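Local coordinates for L-lactate dehydrogenase (Trichomonas vaginalis, PDB 4UUL), which catalyses the NAD-dependent interconversion of lactate and pyruvate, and is probably also able to act on malate, at residues F77-S88 and N104-L115; I128-A139 and E149-L157. The protein carries 1 engineered substitution. All blocks are in the same frame, centred on the assembly; numbering follows the deposited sequence. Where two conformers were deposited one is given.

Overall arrangement
Both contacts pack helices on the parallel sheet of the NAD-binding Rossmann domain and come one after the other along the chain. Contact 1 packs helix 97-118 against strand 82-85; contact 2 packs helix 132-141 against strand 151-153, the outermost strand on its side. Their centres lie about 11 Å apart, and they meet where Leu85 O probably accepts hydrogen bonds from the backbone N atoms of Ile128 and Gly129. Each is largely buried, but their chemistry differs. Contact 1 is mostly hydrocarbon and aromatic, with oxygen atoms meeting carbon at its Ser88 end. Contact 2, nearer the centre of the chain, mixes apolar packing with a water-linked polar patch beside the predicted proton acceptor His186.

Contact 1. Residues F77-S88 and N104-L115; sequences FKDIDCAFLVAS and NSVIFKNTGEYL
Phe77 and Leu85 fill hollows on residues 104-115 of helix 97-118, the helix of a Rossmann beta-alpha-beta crossover. The helix segment runs nearly antiparallel to strand 82-85, at 169°. Phe77, at the end of helix 73-77 where a type II turn leads toward the strand, packs with a face under Tyr114 CB and an edge against Leu115. Tyr114 CB rests 3.8 Å from the centroid of the Phe77 ring in a CH-pi contact, while Leu115 CD2 comes within 3.6 Å of Phe77 CD2. The Phe77 and Tyr114 rings meet obliquely, planes at 46°. Ile80 CD1 adds a lighter touch on Leu115 CD2.

Farther along, the axes of strand and helix are 12.2 Å apart, and Leu85 bridges the gap: its CD1 fills the hollow between Thr111 and Phe108. Leu85 CD1 and Thr111 CG2 approach tip to tip at 3.8 Å. The threonine methyl stands anti to its own backbone N (OG1 takes the other branch, chi1 -64°), which turns carbon toward the strand. Leu85 CD1 also comes to the edge of the Phe108 ring, 4.1 Å from Phe108 CE2. Val125 and Val127 of the next strand back Leu85. Near the cofactor site oxygen meets carbon: Ser88 contacts NADH in another structure of this protein, and Asn104 is a predicted NAD contact. Asn104 OD1 accepts a hydrogen bond from Met89 N, outside the two segments, and lies 3.4 Å from Ser88 CB.

Contact 2. Residues I128-A139 and E149-L157; sequences IGNPDNTNCEIA and ENFSSLSML
Ala139 CB and Cys136 O of helix 132-139 approach the Phe151 ring obliquely. Ala139 CB lies 4.1 Å from Phe151 CE1. Cys136 SG stands anti to its backbone N (chi1 -173°), which swings the sulfur toward the strand; it is 3.7 Å from Phe151 CB and forms an oblique sulfur-aromatic contact, 5.5 Å from the ring centroid.

Toward the start of the helix the packing becomes polar. Asp132 OD2 and Leu154 O are 3.0 Å apart and not hydrogen-bonded to each other. A water within hydrogen-bonding distance of Asp132 OD2 (2.9 Å), Asn133 OD1 (3.1 Å) and Ser153 OG (2.7 Å) links the helix start to the strand. Asn133 ND2 donates to Val284 O and Gly184 O, which fixes the amide with OD1 turned to the water. Asp132 OD1 accepts from ND1 of His186, the predicted proton acceptor. Ile128 and Leu154, like Asp132 NADH contacts in another structure of this protein, lie side by side, with Ile128 CG1 4.1 Å from Leu154 CD2.

The helix and strand belong to the beta-alpha-beta unit 124-127, 132-141 and 151-153. Helix 242-257 packs on Ser152 and Leu154, while helix 307-337 packs against Asn133, Thr134 and Ile138.

Contact 1. Residues F77-S88 and N104-L115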
loop_
_atom_site.group_PDB
_atom_site.type_symbol
_atom_site.label_atom_id
_atom_site.label_comp_id
_atom_site.label_asym_id
_atom_site.label_seq_id
_atom_site.Cartn_x
_atom_site.Cartn_y
_atom_site.Cartn_z
ATOM N N PHE B 77 8.357 4.973 21.533
ATOM C CA PHE B 77 9.770 5.147 21.180
ATOM C C PHE B 77 10.695 4.079 21.774
ATOM O O PHE B 77 11.848 3.986 21.403
ATOM C CB PHE B 77 10.298 6.547 21.574
ATOM C CG PHE B 77 9.745 7.686 20.723
ATOM C CD1 PHE B 77 8.535 8.275 21.036
ATOM C CD2 PHE B 77 10.421 8.149 19.612
ATOM C CE1 PHE B 77 8.025 9.297 20.285
ATOM C CE2 PHE B 77 9.897 9.186 18.865
ATOM C CZ PHE B 77 8.715 9.741 19.191
ATOM N N LYS B 78 10.197 3.284 22.712
ATOM C CA LYS B 78 11.033 2.345 23.458
ATOM C C LYS B 78 11.706 1.308 22.559
ATOM O O LYS B 78 11.055 0.491 21.916
ATOM C CB LYS B 78 10.255 1.667 24.577
ATOM C CG LYS B 78 11.137 0.815 25.449
ATOM C CD LYS B 78 10.365 0.301 26.660
ATOM C CE LYS B 78 11.228 -0.609 27.535
ATOM N NZ LYS B 78 10.529 -1.061 28.784
ATOM N N ASP B 79 13.021 1.360 22.526
ATOM C CA ASP B 79 13.878 0.381 21.873
ATOM C C ASP B 79 13.591 0.253 20.379
ATOM O O ASP B 79 13.831 -0.819 19.789
ATOM C CB ASP B 79 13.821 -0.979 22.582
ATOM C CG ASP B 79 14.305 -0.913 24.031
ATOM O OD1 ASP B 79 15.170 -0.077 24.335
ATOM O OD2 ASP B 79 13.837 -1.703 24.856
ATOM N N ILE B 80 13.182 1.340 19.739
ATOM C CA ILE B 80 12.965 1.299 18.301
ATOM C C ILE B 80 14.264 1.247 17.505
ATOM O O ILE B 80 15.265 1.841 17.906
ATOM C CB ILE B 80 12.016 2.409 17.811
ATOM C CG1 ILE B 80 12.595 3.804 18.096
ATOM C CG2 ILE B 80 10.631 2.204 18.433
ATOM C CD1 ILE B 80 11.857 4.886 17.372
ATOM N N ASP B 81 14.214 0.582 16.348
ATOM C CA ASP B 81 15.301 0.494 15.368
ATOM C C ASP B 81 15.223 1.579 14.272
ATOM O O ASP B 81 16.222 2.017 13.743
ATOM C CB ASP B 81 15.265 -0.867 14.687
ATOM C CG ASP B 81 15.587 -1.988 15.659
ATOM O OD1 ASP B 81 16.759 -2.121 16.045
ATOM O OD2 ASP B 81 14.665 -2.710 16.030
ATOM N N CYS B 82 14.016 1.975 13.925
ATOM C CA CYS B 82 13.835 3.069 12.969
ATOM C C CYS B 82 12.495 3.795 13.209
ATOM O O CYS B 82 11.615 3.265 13.906
ATOM C CB CYS B 82 14.029 2.650 11.502
ATOM S SG CYS B 82 12.733 1.583 10.866
ATOM N N ALA B 83 12.370 5.004 12.659
ATOM C CA ALA B 83 11.206 5.797 12.847
ATOM C C ALA B 83 10.883 6.561 11.600
ATOM O O ALA B 83 11.744 7.143 10.933
ATOM C CB ALA B 83 11.438 6.815 13.982
ATOM N N PHE B 84 9.584 6.596 11.298
ATOM C CA PHE B 84 9.002 7.421 10.243
ATOM C C PHE B 84 8.239 8.545 10.954
ATOM O O PHE B 84 7.139 8.325 11.487
ATOM C CB PHE B 84 8.069 6.591 9.378
ATOM C CG PHE B 84 8.765 5.525 8.580
ATOM C CD1 PHE B 84 9.035 4.271 9.124
ATOM C CD2 PHE B 84 9.144 5.776 7.273
ATOM C CE1 PHE B 84 9.655 3.306 8.386
ATOM C CE2 PHE B 84 9.770 4.756 6.531
ATOM C CZ PHE B 84 10.008 3.534 7.106
ATOM N N LEU B 85 8.856 9.740 10.974
ATOM C CA LEU B 85 8.251 10.891 11.681
ATOM C C LEU B 85 7.359 11.610 10.677
ATOM O O LEU B 85 7.759 12.588 10.010
ATOM C CB LEU B 85 9.314 11.796 12.275
ATOM C CG LEU B 85 10.183 11.175 13.330
ATOM C CD1 LEU B 85 11.073 12.213 13.935
ATOM C CD2 LEU B 85 9.478 10.379 14.413
ATOM N N VAL B 86 6.132 11.117 10.571
ATOM C CA VAL B 86 5.148 11.618 9.616
ATOM C C VAL B 86 4.366 12.783 10.190
ATOM O O VAL B 86 4.080 13.762 9.501
ATOM C CB VAL B 86 4.149 10.487 9.261
ATOM C CG1 VAL B 86 3.007 10.974 8.403
ATOM C CG2 VAL B 86 4.938 9.370 8.563
ATOM N N ALA B 87 4.021 12.697 11.475
ATOM C CA ALA B 87 3.195 13.710 12.126
ATOM C C ALA B 87 3.929 15.042 12.156
ATOM O O ALA B 87 5.109 15.103 12.463
ATOM C CB ALA B 87 2.826 13.283 13.581
ATOM N N SER B 88 3.169 16.120 11.996
ATOM C CA SER B 88 3.666 17.481 12.162
ATOM C C SER B 88 2.444 18.386 12.371
ATOM O O SER B 88 1.323 17.965 12.201
ATOM C CB SER B 88 4.448 17.908 10.954
ATOM O OG SER B 88 3.642 18.000 9.831
ATOM N N ASN B 104 6.129 23.929 14.724
ATOM C CA ASN B 104 6.726 22.599 14.656
ATOM C C ASN B 104 7.979 22.453 15.518
ATOM O O ASN B 104 8.364 21.352 15.874
ATOM C CB ASN B 104 6.955 22.181 13.213
ATOM C CG ASN B 104 5.680 21.687 12.598
ATOM O OD1 ASN B 104 5.292 20.554 12.836
ATOM N ND2 ASN B 104 4.995 22.527 11.879
ATOM N N SER B 105 8.674 23.570 15.796
ATOM C CA SER B 105 9.900 23.482 16.539
ATOM C C SER B 105 9.668 22.816 17.897
ATOM O O SER B 105 10.482 22.021 18.326
ATOM C CB SER B 105 10.580 24.862 16.666
ATOM O OG SER B 105 9.851 25.733 17.535
ATOM N N VAL B 106 8.550 23.123 18.558
ATOM C CA VAL B 106 8.276 22.564 19.863
ATOM C C VAL B 106 8.081 21.026 19.779
ATOM O O VAL B 106 8.617 20.253 20.553
ATOM C CB VAL B 106 7.044 23.232 20.479
ATOM C CG1 VAL B 106 6.655 22.521 21.778
ATOM C CG2 VAL B 106 7.296 24.775 20.716
ATOM N N ILE B 107 7.280 20.625 18.802
ATOM C CA ILE B 107 6.988 19.216 18.537
ATOM C C ILE B 107 8.276 18.432 18.358
ATOM O O ILE B 107 8.502 17.398 18.981
ATOM C CB ILE B 107 6.131 19.108 17.254
ATOM C CG1 ILE B 107 4.774 19.795 17.465
ATOM C CG2 ILE B 107 5.959 17.668 16.826
ATOM C CD1 ILE B 107 4.092 19.467 18.756
ATOM N N PHE B 108 9.132 18.952 17.493
ATOM C CA PHE B 108 10.342 18.250 17.124
ATOM C C PHE B 108 11.429 18.323 18.207
ATOM O O PHE B 108 12.200 17.374 18.364
ATOM C CB PHE B 108 10.791 18.602 15.712
ATOM C CG PHE B 108 9.927 17.905 14.717
ATOM C CD1 PHE B 108 8.741 18.443 14.282
ATOM C CD2 PHE B 108 10.255 16.623 14.318
ATOM C CE1 PHE B 108 7.895 17.723 13.428
ATOM C CE2 PHE B 108 9.423 15.911 13.449
ATOM C CZ PHE B 108 8.243 16.452 13.035
ATOM N N LYS B 109 11.425 19.386 19.016
ATOM C CA LYS B 109 12.254 19.359 20.190
ATOM C C LYS B 109 11.818 18.190 21.090
ATOM O O LYS B 109 12.639 17.392 21.575
ATOM C CB LYS B 109 12.127 20.703 20.940
ATOM C CG LYS B 109 12.703 20.696 22.349
ATOM C CD LYS B 109 12.707 22.072 22.993
ATOM C CE LYS B 109 13.278 22.112 24.379
ATOM N NZ LYS B 109 12.562 21.251 25.297
ATOM N N ASN B 110 10.521 18.089 21.353
ATOM C CA ASN B 110 10.005 17.030 22.245
ATOM C C ASN B 110 10.324 15.653 21.652
ATOM O O ASN B 110 10.719 14.728 22.375
ATOM C CB ASN B 110 8.505 17.169 22.402
ATOM C CG ASN B 110 8.112 18.386 23.214
ATOM O OD1 ASN B 110 8.937 19.009 23.843
ATOM N ND2 ASN B 110 6.863 18.768 23.118
ATOM N N THR B 111 10.190 15.537 20.338
ATOM C CA THR B 111 10.412 14.239 19.710
ATOM C C THR B 111 11.906 13.837 19.775
ATOM O O THR B 111 12.257 12.675 20.006
ATOM C CB THR B 111 9.924 14.271 18.272
ATOM O OG1 THR B 111 8.533 14.489 18.238
ATOM C CG2 THR B 111 10.252 13.015 17.553
ATOM N N GLY B 112 12.794 14.807 19.575
ATOM C CA GLY B 112 14.207 14.528 19.721
ATOM C C GLY B 112 14.529 14.027 21.124
ATOM O O GLY B 112 15.345 13.092 21.333
ATOM N N GLU B 113 13.886 14.623 22.117
ATOM C CA GLU B 113 14.091 14.215 23.509
ATOM C C GLU B 113 13.572 12.794 23.752
ATOM O O GLU B 113 14.253 11.984 24.382
ATOM C CB GLU B 113 13.413 15.213 24.409
ATOM C CG GLU B 113 14.160 16.565 24.479
ATOM C CD GLU B 113 13.314 17.668 25.049
ATOM O OE1 GLU B 113 12.150 17.408 25.391
ATOM O OE2 GLU B 113 13.808 18.806 25.170
ATOM N N TYR B 114 12.417 12.440 23.179
ATOM C CA TYR B 114 11.875 11.085 23.343
ATOM C C TYR B 114 12.813 10.069 22.660
ATOM O O TYR B 114 13.053 8.984 23.175
ATOM C CB TYR B 114 10.512 10.982 22.714
ATOM C CG TYR B 114 9.444 11.874 23.263
ATOM C CD1 TYR B 114 9.409 12.220 24.608
ATOM C CD2 TYR B 114 8.441 12.362 22.427
ATOM C CE1 TYR B 114 8.393 13.025 25.129
ATOM C CE2 TYR B 114 7.450 13.178 22.920
ATOM C CZ TYR B 114 7.420 13.499 24.266
ATOM O OH TYR B 114 6.441 14.298 24.785
ATOM N N LEU B 115 13.308 10.381 21.464
ATOM C CA LEU B 115 14.233 9.501 20.780
ATOM C C LEU B 115 15.484 9.224 21.608
ATOM O O LEU B 115 15.927 8.099 21.759
ATOM C CB LEU B 115 14.634 10.076 19.428
ATOM C CG LEU B 115 13.540 10.067 18.364
ATOM C CD1 LEU B 115 13.822 11.093 17.255
ATOM C CD2 LEU B 115 13.488 8.656 17.728
#

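Contact 2. Residues I128-A139 and E149-L157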
loop_
_atom_site.group_PDB
_atom_site.type_symbol
_atom_site.label_atom_id
_atom_site.label_comp_id
_atom_site.label_asym_id
_atom_site.label_seq_id
_atom_site.Cartn_x
_atom_site.Cartn_y
_atom_site.Cartn_z
ATOM N N ILE B 128 9.629 13.220 7.868
ATOM C CA ILE B 128 8.750 13.404 6.740
ATOM C C ILE B 128 7.855 14.606 6.916
ATOM O O ILE B 128 7.683 15.395 5.973
ATOM C CB ILE B 128 7.924 12.144 6.510
ATOM C CG1 ILE B 128 8.879 10.965 6.198
ATOM C CG2 ILE B 128 6.896 12.321 5.399
ATOM C CD1 ILE B 128 8.307 9.612 6.366
ATOM N N GLY B 129 7.302 14.789 8.096
ATOM C CA GLY B 129 6.400 15.919 8.348
ATOM C C GLY B 129 7.085 17.256 8.095
ATOM O O GLY B 129 8.222 17.466 8.460
ATOM N N ASN B 130 6.342 18.140 7.471
ATOM C CA ASN B 130 6.919 19.403 7.113
ATOM C C ASN B 130 6.897 20.441 8.232
ATOM O O ASN B 130 6.069 20.407 9.145
ATOM C CB ASN B 130 6.327 19.937 5.822
ATOM C CG ASN B 130 7.036 19.364 4.578
ATOM O OD1 ASN B 130 8.300 19.216 4.500
ATOM N ND2 ASN B 130 6.220 19.020 3.604
ATOM N N PRO B 131 7.871 21.375 8.198
ATOM C CA PRO B 131 8.979 21.523 7.253
ATOM C C PRO B 131 10.122 20.554 7.597
ATOM O O PRO B 131 10.703 20.654 8.671
ATOM C CB PRO B 131 9.399 22.994 7.450
ATOM C CG PRO B 131 9.047 23.305 8.894
ATOM C CD PRO B 131 7.868 22.454 9.228
ATOM N N ASP B 132 10.344 19.545 6.766
ATOM C CA ASP B 132 11.098 18.381 7.173
ATOM C C ASP B 132 12.577 18.663 7.462
ATOM O O ASP B 132 13.097 18.185 8.466
ATOM C CB ASP B 132 10.898 17.174 6.242
ATOM C CG ASP B 132 11.293 17.414 4.828
ATOM O OD1 ASP B 132 11.487 18.592 4.412
ATOM O OD2 ASP B 132 11.366 16.419 4.107
ATOM N N ASN B 133 13.303 19.417 6.621
ATOM C CA ASN B 133 14.693 19.639 6.923
ATOM C C ASN B 133 14.874 20.316 8.273
ATOM O O ASN B 133 15.768 19.955 9.051
ATOM C CB ASN B 133 15.374 20.555 5.885
ATOM C CG ASN B 133 15.326 20.043 4.464
ATOM O OD1 ASN B 133 14.238 19.814 3.901
ATOM N ND2 ASN B 133 16.499 19.945 3.837
ATOM N N THR B 134 14.071 21.333 8.532
ATOM C CA THR B 134 14.216 22.081 9.781
ATOM C C THR B 134 13.703 21.279 10.982
ATOM O O THR B 134 14.375 21.252 12.018
ATOM C CB THR B 134 13.577 23.430 9.700
ATOM O OG1 THR B 134 14.308 24.152 8.707
ATOM C CG2 THR B 134 13.613 24.184 11.025
ATOM N N ASN B 135 12.595 20.536 10.808
ATOM C CA ASN B 135 12.171 19.653 11.848
ATOM C C ASN B 135 13.251 18.637 12.210
ATOM O O ASN B 135 13.450 18.327 13.394
ATOM C CB ASN B 135 10.904 18.919 11.417
ATOM C CG ASN B 135 9.678 19.829 11.346
ATOM O OD1 ASN B 135 9.620 20.888 11.962
ATOM N ND2 ASN B 135 8.617 19.313 10.727
ATOM N N CYS B 136 13.929 18.118 11.178
ATOM C CA CYS B 136 14.991 17.158 11.383
ATOM C C CYS B 136 16.150 17.767 12.201
ATOM O O CYS B 136 16.654 17.184 13.146
ATOM C CB CYS B 136 15.487 16.645 10.046
ATOM S SG CYS B 136 16.674 15.283 10.135
ATOM N N GLU B 137 16.583 18.955 11.780
ATOM C CA GLU B 137 17.642 19.660 12.515
ATOM C C GLU B 137 17.262 19.838 13.980
ATOM O O GLU B 137 18.078 19.637 14.872
ATOM C CB GLU B 137 17.906 20.989 11.844
ATOM C CG GLU B 137 18.972 21.850 12.495
ATOM C CD GLU B 137 20.370 21.319 12.480
ATOM O OE1 GLU B 137 20.741 20.586 11.545
ATOM O OE2 GLU B 137 21.164 21.724 13.400
ATOM N N ILE B 138 16.041 20.322 14.237
ATOM C CA ILE B 138 15.602 20.565 15.607
ATOM C C ILE B 138 15.586 19.254 16.392
ATOM O O ILE B 138 16.000 19.242 17.567
ATOM C CB ILE B 138 14.248 21.320 15.601
ATOM C CG1 ILE B 138 14.406 22.745 15.011
ATOM C CG2 ILE B 138 13.641 21.372 16.975
ATOM C CD1 ILE B 138 15.354 23.673 15.779
ATOM N N ALA B 139 15.014 18.194 15.821
ATOM C CA ALA B 139 14.990 16.934 16.572
ATOM C C ALA B 139 16.393 16.487 16.910
ATOM O O ALA B 139 16.674 16.127 18.075
ATOM C CB ALA B 139 14.284 15.871 15.792
ATOM N N GLU B 149 24.332 10.847 12.348
ATOM C CA GLU B 149 24.091 9.655 11.562
ATOM C C GLU B 149 22.719 9.017 11.822
ATOM O O GLU B 149 22.263 8.177 11.058
ATOM C CB GLU B 149 25.220 8.659 11.863
ATOM C CG GLU B 149 26.614 9.069 11.338
ATOM C CD GLU B 149 27.223 10.343 11.982
ATOM O OE1 GLU B 149 27.125 10.544 13.228
ATOM O OE2 GLU B 149 27.791 11.142 11.193
ATOM N N ASN B 150 22.076 9.395 12.921
ATOM C CA ASN B 150 20.765 8.867 13.231
ATOM C C ASN B 150 19.597 9.551 12.505
ATOM O O ASN B 150 18.467 9.090 12.651
ATOM C CB ASN B 150 20.482 8.938 14.737
ATOM C CG ASN B 150 21.434 8.081 15.587
ATOM O OD1 ASN B 150 22.362 8.602 16.188
ATOM N ND2 ASN B 150 21.198 6.784 15.629
ATOM N N PHE B 151 19.870 10.617 11.753
ATOM C CA PHE B 151 18.793 11.475 11.224
ATOM C C PHE B 151 18.904 11.734 9.749
ATOM O O PHE B 151 19.979 12.008 9.226
ATOM C CB PHE B 151 18.838 12.853 11.921
ATOM C CG PHE B 151 18.469 12.783 13.382
ATOM C CD1 PHE B 151 17.153 12.869 13.786
ATOM C CD2 PHE B 151 19.435 12.593 14.346
ATOM C CE1 PHE B 151 16.804 12.756 15.119
ATOM C CE2 PHE B 151 19.098 12.471 15.716
ATOM C CZ PHE B 151 17.780 12.566 16.089
ATOM N N SER B 152 17.753 11.756 9.084
ATOM C CA SER B 152 17.676 12.224 7.712
ATOM C C SER B 152 16.252 12.710 7.432
ATOM O O SER B 152 15.358 12.424 8.218
ATOM C CB SER B 152 18.136 11.156 6.719
ATOM O OG SER B 152 17.281 10.053 6.712
ATOM N N SER B 153 16.090 13.395 6.309
ATOM C CA SER B 153 14.806 13.886 5.885
ATOM C C SER B 153 14.522 13.479 4.451
ATOM O O SER B 153 15.414 13.133 3.680
ATOM C CB SER B 153 14.689 15.397 6.046
ATOM O OG SER B 153 15.556 16.137 5.195
ATOM N N LEU B 154 13.230 13.392 4.115
ATOM C CA LEU B 154 12.773 12.813 2.872
ATOM C C LEU B 154 12.707 13.805 1.716
ATOM O O LEU B 154 11.809 14.637 1.695
ATOM C CB LEU B 154 11.371 12.196 3.090
ATOM C CG LEU B 154 10.843 11.402 1.917
ATOM C CD1 LEU B 154 11.695 10.188 1.640
ATOM C CD2 LEU B 154 9.431 10.973 2.138
ATOM N N SER B 155 13.542 13.617 0.716
ATOM C CA SER B 155 13.480 14.381 -0.534
ATOM C C SER B 155 13.193 13.455 -1.739
ATOM O O SER B 155 13.004 13.962 -2.839
ATOM C CB SER B 155 14.730 15.245 -0.710
ATOM O OG SER B 155 15.836 14.447 -0.633
ATOM N N MET B 156 12.984 12.155 -1.495
ATOM C CA MET B 156 12.772 11.260 -2.648
ATOM C C MET B 156 11.431 11.417 -3.376
ATOM O O MET B 156 11.338 11.034 -4.528
ATOM C CB MET B 156 12.949 9.781 -2.259
ATOM C CG MET B 156 14.402 9.343 -2.336
ATOM S SD MET B 156 15.161 9.456 -3.951
ATOM C CE MET B 156 14.031 8.414 -4.876
ATOM N N LEU B 157 10.402 11.956 -2.727
ATOM C CA LEU B 157 9.181 12.226 -3.450
ATOM C C LEU B 157 9.446 13.207 -4.577
ATOM O O LEU B 157 8.961 13.016 -5.709
ATOM C CB LEU B 157 8.073 12.745 -2.547
ATOM C CG LEU B 157 6.744 13.128 -3.171
ATOM C CD1 LEU B 157 6.142 11.975 -4.003
ATOM C CD2 LEU B 157 5.790 13.626 -2.136
HETATM O O HOH W 1 14.039 16.799 3.040
#